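Local coordinates for type-2Ba cytolytic delta-endotoxin (Bacillus thuringiensis serovar israelensis, PDB 2RCI), which probably kills the larvae of dipteran insects by making pores in the epithelial cell membrane of the midgut, at residues A[29-34]-A[187-192]. Sequence-based numbering, arbitrary orientation.
Sequences NTFQGA and LTVVQA
F31, on helix 21-31, reaches out to V189 and L187 on strand 177-192, and the meeting is wholly apolar. The leading atom of the ring, CZ, lies 3.9 Å from V189 CG1, and the neighbouring F31 CE1 is almost as near that methyl, at 4.0 Å. L187 makes the looser contact, its CD1 standing 4.4 Å from F31 CZ. Both methyls approach the ring obliquely. Phenylalanine suits this place because its length spans the gap between the backbones, where F31 CA and V189 CA are 10.9 Å apart; its CG stands anti to its own carbonyl carbon (chi1 -74°), and its CB points at the strand. L187 and V189, two residues apart on an extended strand, both present their side chains on the face turned to the helix, while T188 between them faces the other way and hydrogen-bonds V88 O. Compact, branched V189 offers a methyl close to its own backbone: CG1 sits between the backbone N and the carbonyl carbon (chi1 62°), which brings it to the ring, with CG2 anti to the N. The longer L187 brings its CD1 to F31 CZ.

Other apolar groups complete the setting: I50 of helix 44-53 and P155 of strand 150-162 also touch F31, while L54 and I153 pack on V189. Polar bonding runs beside this cluster, Q191 accepting from Q23 and R26 of helix 21-31 through OE1.

With only 98 Å² buried in all, the F31, V189 and L187 cluster is held by dispersion and exclusion of water, joining one helical layer to the central sheet of this alpha/beta toxin, and directional bonds between this helix and strand lie at Q191.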
# COMPACT_ATOMS: atom_id res chain seq x y z
N ASN A 29 4.39 -13.59 -2.21
CA ASN A 29 3.91 -14.74 -1.43
C ASN A 29 4.40 -14.72 0.02
O ASN A 29 3.64 -15.03 0.94
CB ASN A 29 4.33 -16.07 -2.09
CG ASN A 29 3.46 -16.45 -3.27
OD1 ASN A 29 2.43 -15.83 -3.53
ND2 ASN A 29 3.86 -17.51 -3.99
N THR A 30 5.67 -14.36 0.20
CA THR A 30 6.32 -14.37 1.51
C THR A 30 5.63 -13.38 2.47
O THR A 30 5.40 -13.69 3.64
CB THR A 30 7.82 -14.09 1.38
OG1 THR A 30 8.42 -15.12 0.59
CG2 THR A 30 8.51 -14.09 2.74
N PHE A 31 5.27 -12.21 1.94
CA PHE A 31 4.58 -11.20 2.74
C PHE A 31 3.11 -11.45 3.08
O PHE A 31 2.57 -10.77 3.94
CB PHE A 31 4.82 -9.79 2.21
CG PHE A 31 6.18 -9.30 2.52
CD1 PHE A 31 7.19 -9.40 1.58
CD2 PHE A 31 6.47 -8.81 3.81
CE1 PHE A 31 8.49 -8.99 1.91
CE2 PHE A 31 7.73 -8.41 4.13
CZ PHE A 31 8.75 -8.48 3.19
N GLN A 32 2.48 -12.42 2.43
CA GLN A 32 1.16 -12.91 2.89
C GLN A 32 1.19 -13.28 4.38
O GLN A 32 0.20 -13.11 5.10
CB GLN A 32 0.67 -14.10 2.06
CG GLN A 32 0.55 -13.83 0.55
CD GLN A 32 -0.44 -12.72 0.19
OE1 GLN A 32 -1.35 -12.40 0.96
NE2 GLN A 32 -0.27 -12.15 -1.01
N GLY A 33 2.36 -13.75 4.84
CA GLY A 33 2.58 -14.13 6.24
C GLY A 33 2.41 -13.00 7.26
O GLY A 33 2.25 -13.27 8.46
N ALA A 34 2.43 -11.75 6.80
CA ALA A 34 2.20 -10.61 7.71
C ALA A 34 0.71 -10.23 7.92
O ALA A 34 0.40 -9.29 8.67
CB ALA A 34 2.98 -9.40 7.24
N LEU A 187 6.83 -0.96 4.71
CA LEU A 187 8.28 -1.10 4.71
C LEU A 187 8.75 -1.31 3.28
O LEU A 187 7.99 -1.85 2.46
CB LEU A 187 8.72 -2.26 5.61
CG LEU A 187 8.49 -3.74 5.18
CD1 LEU A 187 9.37 -4.18 4.02
CD2 LEU A 187 8.80 -4.66 6.36
N THR A 188 9.98 -0.91 2.98
CA THR A 188 10.58 -1.27 1.71
C THR A 188 11.74 -2.19 2.01
O THR A 188 12.61 -1.84 2.82
CB THR A 188 11.12 -0.04 0.95
OG1 THR A 188 10.07 0.93 0.82
CG2 THR A 188 11.58 -0.45 -0.41
N VAL A 189 11.73 -3.36 1.38
CA VAL A 189 12.86 -4.29 1.46
C VAL A 189 13.46 -4.49 0.06
O VAL A 189 12.73 -4.71 -0.93
CB VAL A 189 12.45 -5.64 2.14
CG1 VAL A 189 11.38 -6.35 1.32
CG2 VAL A 189 13.69 -6.58 2.30
N VAL A 190 14.78 -4.38 -0.04
CA VAL A 190 15.44 -4.68 -1.30
C VAL A 190 16.17 -6.02 -1.15
O VAL A 190 16.75 -6.31 -0.10
CB VAL A 190 16.40 -3.56 -1.75
CG1 VAL A 190 15.62 -2.26 -1.97
CG2 VAL A 190 17.55 -3.33 -0.71
N GLN A 191 16.08 -6.85 -2.19
CA GLN A 191 16.80 -8.12 -2.23
C GLN A 191 17.59 -8.18 -3.54
O GLN A 191 17.08 -7.72 -4.60
CB GLN A 191 15.83 -9.32 -2.16
CG GLN A 191 16.51 -10.72 -2.19
CD GLN A 191 15.49 -11.84 -2.03
OE1 GLN A 191 14.65 -12.06 -2.91
NE2 GLN A 191 15.57 -12.57 -0.92
N ALA A 192 18.82 -8.68 -3.46
CA ALA A 192 19.61 -8.92 -4.68
C ALA A 192 18.77 -9.71 -5.69
O ALA A 192 18.04 -10.64 -5.33
CB ALA A 192 20.93 -9.68 -4.37